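PDB 3MGD: predicted acetyltransferase from Clostridium acetobutylicum, which binds acetyl-CoA and probably transfers its acetyl group to an acceptor, as other members of the GNAT family do. Local coordinates for residues Ala7-Lys10 with Asp11-Leu14; Ser17-Lys20 with Arg21-Ile24; Asn99-Ala102 with Thr103-Asp107; Arg108-Asn111 with Glu112-Arg116; Gln139-Asp142 with Glu143-Glu146. One frame throughout, in Å; residues are numbered along the deposited sequence.

Interaction 1: Ala7-Lys10 with Asp11-Leu14; sequences ADMK and DISL
Asp11 folds its carboxylate back to the start of the turn, where it accepts the backbone N-H of Asp8. Asp8 N lies 2.8 Å from Asp11 OD2, and the bond is almost straight at 176°. It meets the anti side of the carboxylate, slightly out of its plane. Asp11 CG lies beside its own backbone N (chi1 -62°), and OD2 also comes to 3.4 Å from Ala7 CA. Two backbone bonds close the same turn: Asp11 N to Asp8 O at 2.9 Å, and Ile12 N to Met9 O at 3.1 Å. Both span three residues, as in a 3-10 turn. The carboxylates of Asp8 and Asp11 lie side by side, their OD2 atoms 4.0 Å apart. A salt bridge from Asp11 to Arg5 probably offsets this repulsion. The other side is looser. Lys10 runs out fully extended at the exposed surface, and a water joins Lys10 O to Ser13 OG. Selenomethionine Met9 touches Ile12 lightly, CE to CD1 at 4.1 Å. Both of these side chains lean on helix 35-47, Met9 at Asn43 and Leu46 and Ile12 at Phe42 and Asn43. The turn thus leads from strand 3-6, beside strand 51-58, into helix 12-25.

Interaction 2: Ser17-Lys20 with Arg21-Ile24; sequences SIRK and RQLI
Arg21, Gln22, Leu23 and Ile24 give their backbone N-H groups to the carbonyls of Ser17, Ile18, Arg19 and Lys20, the regular four-residue step of an alpha helix. Among the side chains, Leu23 lies over one face of the Arg19 guanidinium. Its CD1 sits 3.9 Å above the plane, toward the rim, and Leu23 CD2 is 3.9 Å from Arg19 NH2. Arg19 CG stands opposite its backbone N (chi1 178°), and the chain runs on extended to NE, which carries the guanidinium out from the helix, beside Leu23. Helix 12-25 belongs to the GNAT fold, and Ile18 packs it on strands 61-72 and 83-92. Gln22 comes to the guanidinium obliquely, its amide turned 79° against it. A water bridges the two, 2.9 Å from Arg19 NH1 and 3.1 Å from Gln22 NE2. It lies at the guanidinium edge, in plane. Gln22 NE2 also bonds Glu26, and the side chain touches acetyl-CoA. Arg19 NH2 has its main partner in Pro75 O of the second subunit, while Lys20 pairs with Asp35.

Interaction 3: Asn99-Ala102 with Thr103-Asp107; sequences NGIA and TGMLD. With ACO (acetyl coenzyme *a), chain C.
Thr103 and Gly100 meet at the start of helix 101-115, in the pyrophosphate-binding loop of the GNAT fold. Gly100 occupies the N-cap position. Its O lies 3.7 Å from Thr103 CB and accepts the N-H of Gly104. Thr103 has OG1 beside its backbone N (chi1 -63°), which sets hydroxyl and N-H on the same phosphate oxygen. Ala102 directs its methyl away from the following turn and against the diphosphate bridge, CB to O3A at 3.2 Å. Ile101 faces strands 61-72 and 83-92 instead; its CG2 only grazes CG of selenomethionine Met105, at 4.5 Å. Three backbone N-H groups point at the diphosphate. Gly100 N bonds O1A at 2.7 Å, Ala102 N bonds O5A at 3.0 Å, and Thr103 N bonds O2A. The helix start probably adds a favourable field for these negative oxygens. Gly100, with no side chain, passes close to the adenine, Gly100 CA 3.3 Å from N7A. The tightest polar contact is the Thr103 hydroxyl, which donates from OG1 to O2A at 2.6 Å.

Interaction 4: Arg108-Asn111 with Glu112-Arg116; sequences RLVN and EAKER
Asn111 and Glu115 lie side by side one helical turn apart, with Asn111 OD1 4.0 Å from Glu115 CG. Their flat ends are 26° from parallel. A water joins them, donating to Asn111 OD1 at 2.6 Å and to Glu115 OE2 at 2.9 Å. The Asn111 amide stands anti to its backbone nitrogen (chi1 176°), and its other end, ND2, donates to a second water. That water in turn donates to Arg108 O at 2.7 Å and to Glu112 OE2 at 2.8 Å, so it links three residues of the turn. The turn is the later part of helix 101-115, the helix of the beta-alpha-beta unit between strands 83-92 and 120-124. Glu112 CG, beside its own backbone N (chi1 -62°), packs 3.5 Å from Arg108 O. OE2 of this buried residue has a further partner in Trp54 NE1, from strand 51-58. On another side of the helix, Val110 and Lys114 run alongside each other, CG1 to CE at 4.1 Å. Both pack against Leu149 of the second subunit.

Interaction 5: Gln139-Asp142 with Glu143-Glu146; sequences QDTD and EWLE
A type I beta turn runs from Thr141 to Trp144 and joins the short, weakly bonded strand at about 139-140 to strand 144-148. Its closing bond, Trp144 N to Thr141 O, is weak at 3.3 Å though nearly straight (170°). The side chains of these two residues point the same way. Thr141 CG2, anti to the backbone N, meets the indole at its edge and near its plane, only 3.2 Å from Trp144 CD1. The methyl is also approached from across by Glu143, whose OE1 lies 3.6 Å from Thr141 CG2. The turn sits at the dimer interface. Gln139, Asp140 and residues Trp144-Glu146 pair antiparallel with a strand of the second subunit, which carries the sheet across. Trp144 stacks on Trp144 of the second subunit, and its NE1 bonds Glu146 of that chain. Asp142 O receives Arg130 of the second subunit. A water donates to Trp144 O at 2.9 Å and, more weakly, to Asp142 O at 3.3 Å.

Interactions 1 and 2 follow each other along helix 12-25, with centres 15 Å apart. Interactions 3 and 4 share helix 101-115 in the same way, 14 Å apart. Acetyl-CoA lies at interaction 3, which holds its diphosphate, and is touched by Gln22 of interaction 2, whose nearest atoms are about 9 Å from interaction 3. In interaction 4, the Leu109 side chain is about 8 Å from the cofactor. Interaction 5 is farther, with Thr141 about 13 Å from it. Interactions 2, 4 and 5 all meet the second subunit. Interaction 1 does not, and lies across the chain's centre from interaction 5, with centres 33 Å apart.

Interaction 1: Ala7-Lys10 with Asp11-Leu14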
loop_
_atom_site.group_PDB
_atom_site.type_symbol
_atom_site.label_atom_id
_atom_site.label_comp_id
_atom_site.label_asym_id
_atom_site.label_seq_id
_atom_site.Cartn_x
_atom_site.Cartn_y
_atom_site.Cartn_z
ATOM N N ALA A 7 17.286 5.155 -12.654
ATOM C CA ALA A 7 17.467 3.907 -13.391
ATOM C C ALA A 7 16.609 3.846 -14.660
ATOM O O ALA A 7 15.475 4.322 -14.661
ATOM C CB ALA A 7 17.147 2.719 -12.487
ATOM N N ASP A 8 17.162 3.241 -15.717
ATOM C CA ASP A 8 16.471 3.022 -16.992
ATOM C C ASP A 8 16.210 1.533 -17.174
ATOM O O ASP A 8 16.707 0.714 -16.405
ATOM C CB ASP A 8 17.351 3.448 -18.182
ATOM C CG ASP A 8 17.875 4.861 -18.063
ATOM O OD1 ASP A 8 17.064 5.786 -17.846
ATOM O OD2 ASP A 8 19.103 5.045 -18.210
HETATM N N MSE A 9 15.477 1.186 -18.232
HETATM C CA MSE A 9 15.211 -0.212 -18.545
HETATM C C MSE A 9 16.499 -1.022 -18.578
HETATM O O MSE A 9 16.531 -2.157 -18.112
HETATM C CB MSE A 9 14.479 -0.351 -19.883
HETATM C CG MSE A 9 13.169 0.428 -19.968
HETATM SE SE MSE A 9 11.771 -0.096 -18.675
HETATM C CE MSE A 9 11.287 -1.839 -19.417
ATOM N N LYS A 10 17.556 -0.429 -19.130
ATOM C CA LYS A 10 18.865 -1.082 -19.269
ATOM C C LYS A 10 19.458 -1.535 -17.930
ATOM O O LYS A 10 20.280 -2.461 -17.878
ATOM C CB LYS A 10 19.834 -0.115 -19.964
ATOM C CG LYS A 10 21.200 -0.664 -20.294
ATOM C CD LYS A 10 22.081 0.452 -20.856
ATOM C CE LYS A 10 23.473 -0.036 -21.242
ATOM N NZ LYS A 10 24.287 1.091 -21.795
ATOM N N ASP A 11 19.038 -0.880 -16.851
ATOM C CA ASP A 11 19.569 -1.149 -15.511
ATOM C C ASP A 11 18.857 -2.266 -14.759
ATOM O O ASP A 11 19.228 -2.576 -13.629
ATOM C CB ASP A 11 19.491 0.121 -14.649
ATOM C CG ASP A 11 20.330 1.263 -15.205
ATOM O OD1 ASP A 11 21.536 1.047 -15.477
ATOM O OD2 ASP A 11 19.787 2.380 -15.358
ATOM N N ILE A 12 17.830 -2.864 -15.355
ATOM C CA ILE A 12 16.993 -3.809 -14.603
ATOM C C ILE A 12 17.731 -5.004 -13.969
ATOM O O ILE A 12 17.478 -5.358 -12.817
ATOM C CB ILE A 12 15.760 -4.264 -15.416
ATOM C CG1 ILE A 12 14.795 -3.087 -15.587
ATOM C CG2 ILE A 12 15.031 -5.407 -14.708
ATOM C CD1 ILE A 12 13.542 -3.407 -16.384
ATOM N N SER A 13 18.642 -5.636 -14.692
ATOM C CA SER A 13 19.315 -6.792 -14.093
ATOM C C SER A 13 20.146 -6.375 -12.859
ATOM O O SER A 13 20.287 -7.142 -11.923
ATOM C CB SER A 13 20.157 -7.551 -15.120
ATOM O OG SER A 13 21.242 -6.765 -15.560
ATOM N N LEU A 14 20.665 -5.148 -12.852
ATOM C CA LEU A 14 21.390 -4.641 -11.679
ATOM C C LEU A 14 20.450 -4.380 -10.494
ATOM O O LEU A 14 20.758 -4.714 -9.355
ATOM C CB LEU A 14 22.115 -3.342 -12.017
ATOM C CG LEU A 14 23.173 -3.384 -13.111
ATOM C CD1 LEU A 14 23.596 -1.964 -13.452
ATOM C CD2 LEU A 14 24.362 -4.226 -12.668
HETATM O O HOH W 1 21.383 -4.078 -15.960
#

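Interaction 2: Ser17-Lys20 with Arg21-Ile24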
loop_
_atom_site.group_PDB
_atom_site.type_symbol
_atom_site.label_atom_id
_atom_site.label_comp_id
_atom_site.label_asym_id
_atom_site.label_seq_id
_atom_site.Cartn_x
_atom_site.Cartn_y
_atom_site.Cartn_z
ATOM N N SER A 17 19.503 -7.656 -8.943
ATOM C CA SER A 17 20.577 -8.191 -8.095
ATOM C C SER A 17 20.708 -7.428 -6.786
ATOM O O SER A 17 20.884 -8.025 -5.720
ATOM C CB SER A 17 21.923 -8.158 -8.831
ATOM O OG SER A 17 21.928 -9.088 -9.892
ATOM N N ILE A 18 20.646 -6.107 -6.869
ATOM C CA ILE A 18 20.795 -5.286 -5.671
ATOM C C ILE A 18 19.628 -5.500 -4.720
ATOM O O ILE A 18 19.826 -5.534 -3.504
ATOM C CB ILE A 18 20.909 -3.804 -6.004
ATOM C CG1 ILE A 18 22.112 -3.571 -6.922
ATOM C CG2 ILE A 18 21.018 -2.982 -4.716
ATOM C CD1 ILE A 18 22.173 -2.169 -7.503
ATOM N N ARG A 19 18.413 -5.654 -5.255
ATOM C CA ARG A 19 17.277 -5.939 -4.369
ATOM C C ARG A 19 17.466 -7.256 -3.619
ATOM O O ARG A 19 17.205 -7.332 -2.428
ATOM C CB ARG A 19 15.918 -5.909 -5.093
ATOM C CG ARG A 19 14.741 -6.265 -4.157
ATOM C CD ARG A 19 13.353 -5.772 -4.633
ATOM N NE ARG A 19 12.321 -6.319 -3.749
ATOM C CZ ARG A 19 12.024 -5.833 -2.544
ATOM N NH1 ARG A 19 12.667 -4.771 -2.056
ATOM N NH2 ARG A 19 11.102 -6.431 -1.803
ATOM N N LYS A 20 17.897 -8.311 -4.304
ATOM C CA LYS A 20 18.158 -9.567 -3.597
ATOM C C LYS A 20 19.229 -9.388 -2.521
ATOM O O LYS A 20 19.098 -9.886 -1.398
ATOM C CB LYS A 20 18.564 -10.681 -4.573
ATOM C CG LYS A 20 17.461 -11.129 -5.525
ATOM C CD LYS A 20 17.848 -12.375 -6.331
ATOM C CE LYS A 20 18.971 -12.101 -7.292
ATOM N NZ LYS A 20 19.207 -13.249 -8.250
ATOM N N ARG A 21 20.286 -8.671 -2.879
ATOM C CA ARG A 21 21.388 -8.421 -1.966
ATOM C C ARG A 21 20.898 -7.693 -0.717
ATOM O O ARG A 21 21.287 -8.021 0.402
ATOM C CB ARG A 21 22.431 -7.584 -2.686
ATOM C CG ARG A 21 23.772 -7.542 -2.013
ATOM C CD ARG A 21 24.790 -7.098 -3.025
ATOM N NE ARG A 21 25.723 -6.144 -2.455
ATOM C CZ ARG A 21 26.237 -5.126 -3.131
ATOM N NH1 ARG A 21 25.906 -4.924 -4.404
ATOM N NH2 ARG A 21 27.067 -4.309 -2.522
ATOM N N GLN A 22 20.029 -6.707 -0.933
ATOM C CA GLN A 22 19.426 -5.923 0.139
ATOM C C GLN A 22 18.597 -6.788 1.076
ATOM O O GLN A 22 18.742 -6.721 2.287
ATOM C CB GLN A 22 18.543 -4.850 -0.486
ATOM C CG GLN A 22 17.750 -4.031 0.514
ATOM C CD GLN A 22 16.568 -3.392 -0.160
ATOM O OE1 GLN A 22 16.645 -3.027 -1.340
ATOM N NE2 GLN A 22 15.465 -3.228 0.584
ATOM N N LEU A 23 17.735 -7.621 0.508
ATOM C CA LEU A 23 16.849 -8.444 1.315
ATOM C C LEU A 23 17.652 -9.444 2.131
ATOM O O LEU A 23 17.339 -9.724 3.282
ATOM C CB LEU A 23 15.867 -9.186 0.415
ATOM C CG LEU A 23 14.869 -8.323 -0.364
ATOM C CD1 LEU A 23 14.099 -9.192 -1.332
ATOM C CD2 LEU A 23 13.902 -7.567 0.583
ATOM N N ILE A 24 18.694 -10.002 1.527
ATOM C CA ILE A 24 19.507 -10.965 2.241
ATOM C C ILE A 24 20.250 -10.279 3.384
ATOM O O ILE A 24 20.337 -10.821 4.472
ATOM C CB ILE A 24 20.458 -11.690 1.279
ATOM C CG1 ILE A 24 19.637 -12.629 0.390
ATOM C CG2 ILE A 24 21.516 -12.478 2.044
ATOM C CD1 ILE A 24 20.404 -13.128 -0.844
HETATM O O HOH W 2 12.401 -3.095 0.294
#

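Interaction 3: Asn99-Ala102 with Thr103-Asp107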
loop_
_atom_site.group_PDB
_atom_site.type_symbol
_atom_site.label_atom_id
_atom_site.label_comp_id
_atom_site.label_asym_id
_atom_site.label_seq_id
_atom_site.Cartn_x
_atom_site.Cartn_y
_atom_site.Cartn_z
ATOM N N ASN A 99 27.218 7.900 6.002
ATOM C CA ASN A 99 27.685 9.135 5.390
ATOM C C ASN A 99 26.529 10.034 4.947
ATOM O O ASN A 99 26.742 11.120 4.409
ATOM C CB ASN A 99 28.650 8.838 4.240
ATOM C CG ASN A 99 30.010 8.345 4.735
ATOM O OD1 ASN A 99 30.639 8.991 5.565
ATOM N ND2 ASN A 99 30.469 7.204 4.215
ATOM N N GLY A 100 25.302 9.592 5.206
ATOM C CA GLY A 100 24.134 10.378 4.844
ATOM C C GLY A 100 23.603 10.073 3.449
ATOM O O GLY A 100 22.779 10.820 2.913
ATOM N N ILE A 101 24.056 8.972 2.857
ATOM C CA ILE A 101 23.622 8.647 1.498
ATOM C C ILE A 101 22.131 8.325 1.422
ATOM O O ILE A 101 21.403 8.908 0.620
ATOM C CB ILE A 101 24.443 7.507 0.879
ATOM C CG1 ILE A 101 25.900 7.940 0.724
ATOM C CG2 ILE A 101 23.854 7.102 -0.469
ATOM C CD1 ILE A 101 26.784 6.839 0.173
ATOM N N ALA A 102 21.676 7.390 2.249
ATOM C CA ALA A 102 20.254 7.071 2.294
ATOM C C ALA A 102 19.413 8.307 2.647
ATOM O O ALA A 102 18.360 8.526 2.054
ATOM C CB ALA A 102 19.992 5.920 3.271
ATOM N N THR A 103 19.887 9.129 3.580
ATOM C CA THR A 103 19.149 10.350 3.957
ATOM C C THR A 103 18.993 11.325 2.783
ATOM O O THR A 103 17.908 11.887 2.560
ATOM C CB THR A 103 19.808 11.060 5.176
ATOM O OG1 THR A 103 19.750 10.194 6.316
ATOM C CG2 THR A 103 19.091 12.363 5.506
ATOM N N GLY A 104 20.066 11.513 2.019
ATOM C CA GLY A 104 20.008 12.341 0.824
ATOM C C GLY A 104 19.131 11.717 -0.258
ATOM O O GLY A 104 18.479 12.424 -1.018
HETATM N N MSE A 105 19.123 10.388 -0.344
HETATM C CA MSE A 105 18.208 9.702 -1.265
HETATM C C MSE A 105 16.754 9.997 -0.900
HETATM O O MSE A 105 15.923 10.225 -1.782
HETATM C CB MSE A 105 18.428 8.187 -1.238
HETATM C CG MSE A 105 19.671 7.703 -1.947
HETATM SE SE MSE A 105 19.586 8.077 -3.859
HETATM C CE MSE A 105 20.584 6.533 -4.532
ATOM N N LEU A 106 16.440 9.966 0.393
ATOM C CA LEU A 106 15.083 10.293 0.842
ATOM C C LEU A 106 14.666 11.674 0.325
ATOM O O LEU A 106 13.525 11.858 -0.081
ATOM C CB LEU A 106 14.961 10.227 2.371
ATOM C CG LEU A 106 15.014 8.827 3.002
ATOM C CD1 LEU A 106 15.227 8.884 4.508
ATOM C CD2 LEU A 106 13.745 8.064 2.667
ATOM N N ASP A 107 15.587 12.644 0.332
ATOM C CA ASP A 107 15.268 13.974 -0.206
ATOM C C ASP A 107 14.865 13.876 -1.674
ATOM O O ASP A 107 13.904 14.523 -2.104
ATOM C CB ASP A 107 16.436 14.963 -0.075
ATOM C CG ASP A 107 16.753 15.330 1.372
ATOM O OD1 ASP A 107 15.851 15.284 2.235
ATOM O OD2 ASP A 107 17.916 15.694 1.641
HETATM N N1A ACO C . 25.802 13.828 10.721
HETATM C C2A ACO C . 25.792 12.888 11.756
HETATM N N3A ACO C . 25.365 11.561 11.508
HETATM C C4A ACO C . 24.937 11.187 10.171
HETATM C C5A ACO C . 24.948 12.148 9.109
HETATM C C6A ACO C . 25.365 13.450 9.356
HETATM N N6A ACO C . 25.374 14.419 8.279
HETATM N N7A ACO C . 24.483 11.508 7.908
HETATM C C8A ACO C . 24.195 10.187 8.220
HETATM N N9A ACO C . 24.453 9.982 9.637
HETATM C C1B ACO C . 24.378 8.688 10.294
HETATM C C2B ACO C . 22.948 8.680 10.861
HETATM O O2B ACO C . 22.505 9.651 11.751
HETATM C C3B ACO C . 22.756 7.215 11.187
HETATM O O3B ACO C . 23.188 6.738 12.440
HETATM P P3B ACO C . 22.234 6.645 13.713
HETATM O O7A ACO C . 23.148 6.607 14.987
HETATM O O8A ACO C . 21.389 5.355 13.642
HETATM O O9A ACO C . 21.315 7.846 13.777
HETATM C C4B ACO C . 23.406 6.561 9.918
HETATM O O4B ACO C . 24.574 7.419 9.650
HETATM C C5B ACO C . 22.619 6.092 8.711
HETATM O O5B ACO C . 22.148 7.171 7.943
HETATM P P1A ACO C . 22.483 7.273 6.403
HETATM O O1A ACO C . 23.989 7.438 6.143
HETATM O O2A ACO C . 21.655 8.420 5.830
HETATM O O3A ACO C . 21.968 5.913 5.793
HETATM P P2A ACO C . 22.884 4.870 5.010
HETATM O O4A ACO C . 23.967 4.206 5.925
HETATM O O5A ACO C . 23.453 5.480 3.759
HETATM O O6A ACO C . 21.903 3.757 4.480
HETATM C CBP ACO C . 20.413 1.877 4.866
HETATM C CCP ACO C . 20.929 3.229 5.337
HETATM C CDP ACO C . 19.204 1.458 5.686
HETATM C CEP ACO C . 20.072 2.005 3.418
HETATM C CAP ACO C . 21.551 0.821 5.072
HETATM O OAP ACO C . 21.879 0.657 6.410
HETATM C C9P ACO C . 21.345 -0.486 4.346
HETATM O O9P ACO C . 21.547 -0.614 3.138
HETATM N N8P ACO C . 20.907 -1.606 5.152
HETATM C C7P ACO C . 20.610 -2.897 4.533
HETATM C C6P ACO C . 19.433 -2.824 3.631
HETATM C C5P ACO C . 18.268 -2.133 4.305
HETATM O O5P ACO C . 17.956 -2.415 5.462
HETATM N N4P ACO C . 17.591 -1.120 3.569
HETATM C C3P ACO C . 16.330 -0.575 4.011
HETATM C C2P ACO C . 15.105 -1.415 3.752
HETATM S S1P ACO C . 13.574 -0.622 4.177
HETATM C C ACO C . 13.037 0.390 2.947
HETATM O O ACO C . 13.682 0.482 1.913
HETATM C CH3 ACO C . 11.866 1.263 3.180
#

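Interaction 4: Arg108-Asn111 with Glu112-Arg116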
loop_
_atom_site.group_PDB
_atom_site.type_symbol
_atom_site.label_atom_id
_atom_site.label_comp_id
_atom_site.label_asym_id
_atom_site.label_seq_id
_atom_site.Cartn_x
_atom_site.Cartn_y
_atom_site.Cartn_z
ATOM N N ARG A 108 15.605 13.082 -2.451
ATOM C CA ARG A 108 15.300 12.939 -3.870
ATOM C C ARG A 108 13.953 12.257 -4.082
ATOM O O ARG A 108 13.222 12.601 -5.007
ATOM C CB ARG A 108 16.392 12.156 -4.606
ATOM C CG ARG A 108 17.750 12.824 -4.590
ATOM C CD ARG A 108 18.734 12.029 -5.441
ATOM N NE ARG A 108 20.070 12.635 -5.465
ATOM C CZ ARG A 108 20.460 13.574 -6.330
ATOM N NH1 ARG A 108 19.625 14.039 -7.260
ATOM N NH2 ARG A 108 21.693 14.054 -6.268
ATOM N N LEU A 109 13.625 11.288 -3.227
ATOM C CA LEU A 109 12.353 10.579 -3.366
ATOM C C LEU A 109 11.172 11.467 -3.001
ATOM O O LEU A 109 10.140 11.429 -3.655
ATOM C CB LEU A 109 12.343 9.292 -2.539
ATOM C CG LEU A 109 13.385 8.252 -2.975
ATOM C CD1 LEU A 109 13.348 7.059 -2.034
ATOM C CD2 LEU A 109 13.178 7.809 -4.410
ATOM N N VAL A 110 11.332 12.264 -1.954
ATOM C CA VAL A 110 10.322 13.238 -1.588
ATOM C C VAL A 110 10.069 14.175 -2.764
ATOM O O VAL A 110 8.928 14.546 -3.048
ATOM C CB VAL A 110 10.750 14.028 -0.332
ATOM C CG1 VAL A 110 9.992 15.346 -0.224
ATOM C CG2 VAL A 110 10.552 13.158 0.913
ATOM N N ASN A 111 11.129 14.547 -3.466
ATOM C CA ASN A 111 10.945 15.400 -4.637
ATOM C C ASN A 111 10.138 14.723 -5.753
ATOM O O ASN A 111 9.308 15.369 -6.399
ATOM C CB ASN A 111 12.286 15.922 -5.155
ATOM C CG ASN A 111 12.137 16.725 -6.428
ATOM O OD1 ASN A 111 11.557 17.809 -6.423
ATOM N ND2 ASN A 111 12.651 16.189 -7.533
ATOM N N GLU A 112 10.367 13.425 -5.980
ATOM C CA GLU A 112 9.578 12.692 -6.980
ATOM C C GLU A 112 8.098 12.762 -6.627
ATOM O O GLU A 112 7.235 12.890 -7.501
ATOM C CB GLU A 112 10.011 11.225 -7.080
ATOM C CG GLU A 112 11.452 11.021 -7.535
ATOM C CD GLU A 112 11.720 11.510 -8.945
ATOM O OE1 GLU A 112 10.780 11.539 -9.770
ATOM O OE2 GLU A 112 12.890 11.868 -9.229
ATOM N N ALA A 113 7.809 12.660 -5.335
ATOM C CA ALA A 113 6.432 12.695 -4.855
ATOM C C ALA A 113 5.769 14.051 -5.105
ATOM O O ALA A 113 4.661 14.129 -5.624
ATOM C CB ALA A 113 6.388 12.349 -3.362
ATOM N N LYS A 114 6.463 15.118 -4.739
ATOM C CA LYS A 114 5.929 16.468 -4.894
ATOM C C LYS A 114 5.669 16.790 -6.362
ATOM O O LYS A 114 4.677 17.428 -6.696
ATOM C CB LYS A 114 6.924 17.485 -4.345
ATOM C CG LYS A 114 7.076 17.475 -2.849
ATOM C CD LYS A 114 7.973 18.631 -2.431
ATOM C CE LYS A 114 7.956 18.840 -0.934
ATOM N NZ LYS A 114 8.745 20.053 -0.575
ATOM N N GLU A 115 6.562 16.349 -7.238
ATOM C CA GLU A 115 6.405 16.644 -8.667
ATOM C C GLU A 115 5.166 15.952 -9.255
ATOM O O GLU A 115 4.696 16.291 -10.342
ATOM C CB GLU A 115 7.676 16.248 -9.427
ATOM C CG GLU A 115 8.825 17.257 -9.252
ATOM C CD GLU A 115 8.526 18.605 -9.914
ATOM O OE1 GLU A 115 8.363 18.634 -11.154
ATOM O OE2 GLU A 115 8.442 19.635 -9.197
ATOM N N ARG A 116 4.636 14.989 -8.517
ATOM C CA ARG A 116 3.440 14.250 -8.925
ATOM C C ARG A 116 2.251 14.576 -8.032
ATOM O O ARG A 116 1.261 13.841 -8.007
ATOM C CB ARG A 116 3.702 12.746 -8.880
ATOM C CG ARG A 116 3.796 12.075 -10.244
ATOM C CD ARG A 116 4.721 10.888 -10.149
ATOM N NE ARG A 116 6.049 11.348 -9.769
ATOM C CZ ARG A 116 7.128 11.262 -10.540
ATOM N NH1 ARG A 116 7.055 10.694 -11.733
ATOM N NH2 ARG A 116 8.282 11.736 -10.102
HETATM O O HOH W 3 13.919 13.629 -7.355
HETATM O O HOH W 4 9.549 19.399 -6.569
#

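Interaction 5: Gln139-Asp142 with Glu143-Glu146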
loop_
_atom_site.group_PDB
_atom_site.type_symbol
_atom_site.label_atom_id
_atom_site.label_comp_id
_atom_site.label_asym_id
_atom_site.label_seq_id
_atom_site.Cartn_x
_atom_site.Cartn_y
_atom_site.Cartn_z
ATOM N N GLN A 139 6.609 8.586 10.902
ATOM C CA GLN A 139 5.896 8.346 12.149
ATOM C C GLN A 139 5.349 6.927 12.282
ATOM O O GLN A 139 4.821 6.372 11.317
ATOM C CB GLN A 139 4.724 9.325 12.254
ATOM C CG GLN A 139 5.134 10.768 12.098
ATOM C CD GLN A 139 5.849 11.273 13.324
ATOM O OE1 GLN A 139 5.329 11.173 14.431
ATOM N NE2 GLN A 139 7.054 11.814 13.139
ATOM N N ASP A 140 5.480 6.366 13.488
ATOM C CA ASP A 140 4.797 5.136 13.903
ATOM C C ASP A 140 3.354 5.112 13.423
ATOM O O ASP A 140 2.672 6.143 13.439
ATOM C CB ASP A 140 4.763 5.039 15.433
ATOM C CG ASP A 140 6.108 4.686 16.040
ATOM O OD1 ASP A 140 6.972 4.139 15.323
ATOM O OD2 ASP A 140 6.289 4.948 17.250
ATOM N N THR A 141 2.881 3.929 13.030
ATOM C CA THR A 141 1.509 3.758 12.540
ATOM C C THR A 141 0.847 2.493 13.092
ATOM O O THR A 141 0.773 1.473 12.400
ATOM C CB THR A 141 1.453 3.666 10.996
ATOM O OG1 THR A 141 2.186 4.747 10.407
ATOM C CG2 THR A 141 0.002 3.715 10.514
ATOM N N ASP A 142 0.355 2.565 14.325
ATOM C CA ASP A 142 -0.289 1.417 14.963
ATOM C C ASP A 142 -1.533 0.914 14.214
ATOM O O ASP A 142 -2.056 -0.158 14.525
ATOM C CB ASP A 142 -0.650 1.746 16.417
ATOM C CG ASP A 142 0.576 1.919 17.302
ATOM O OD1 ASP A 142 1.682 1.508 16.884
ATOM O OD2 ASP A 142 0.436 2.457 18.422
ATOM N N GLU A 143 -2.002 1.679 13.231
ATOM C CA GLU A 143 -3.214 1.322 12.514
ATOM C C GLU A 143 -3.051 0.249 11.427
ATOM O O GLU A 143 -4.030 -0.363 11.050
ATOM C CB GLU A 143 -3.883 2.563 11.910
ATOM C CG GLU A 143 -4.556 3.478 12.924
ATOM C CD GLU A 143 -3.588 4.467 13.543
ATOM O OE1 GLU A 143 -2.514 4.710 12.941
ATOM O OE2 GLU A 143 -3.905 5.005 14.627
ATOM N N TRP A 144 -1.842 0.039 10.913
ATOM C CA TRP A 144 -1.634 -0.928 9.823
ATOM C C TRP A 144 -1.581 -2.349 10.340
ATOM O O TRP A 144 -0.742 -2.660 11.183
ATOM C CB TRP A 144 -0.318 -0.677 9.100
ATOM C CG TRP A 144 -0.403 0.282 7.992
ATOM C CD1 TRP A 144 -0.144 1.612 8.053
ATOM C CD2 TRP A 144 -0.765 0.001 6.633
ATOM N NE1 TRP A 144 -0.319 2.183 6.817
ATOM C CE2 TRP A 144 -0.706 1.214 5.929
ATOM C CE3 TRP A 144 -1.135 -1.156 5.945
ATOM C CZ2 TRP A 144 -0.996 1.304 4.571
ATOM C CZ3 TRP A 144 -1.419 -1.065 4.598
ATOM C CH2 TRP A 144 -1.354 0.152 3.929
ATOM N N LEU A 145 -2.435 -3.218 9.803
ATOM C CA LEU A 145 -2.477 -4.616 10.233
ATOM C C LEU A 145 -2.409 -5.520 9.016
ATOM O O LEU A 145 -2.858 -5.142 7.936
ATOM C CB LEU A 145 -3.763 -4.902 11.026
ATOM C CG LEU A 145 -4.070 -3.991 12.218
ATOM C CD1 LEU A 145 -5.433 -4.327 12.844
ATOM C CD2 LEU A 145 -2.973 -4.050 13.269
ATOM N N GLU A 146 -1.862 -6.718 9.185
ATOM C CA GLU A 146 -1.702 -7.616 8.055
ATOM C C GLU A 146 -2.153 -9.043 8.352
ATOM O O GLU A 146 -1.921 -9.566 9.437
ATOM C CB GLU A 146 -0.246 -7.609 7.582
ATOM C CG GLU A 146 0.336 -6.204 7.463
ATOM C CD GLU A 146 1.663 -6.180 6.728
ATOM O OE1 GLU A 146 2.378 -7.209 6.749
ATOM O OE2 GLU A 146 1.989 -5.130 6.126
HETATM O O HOH W 5 0.536 -2.087 13.771
#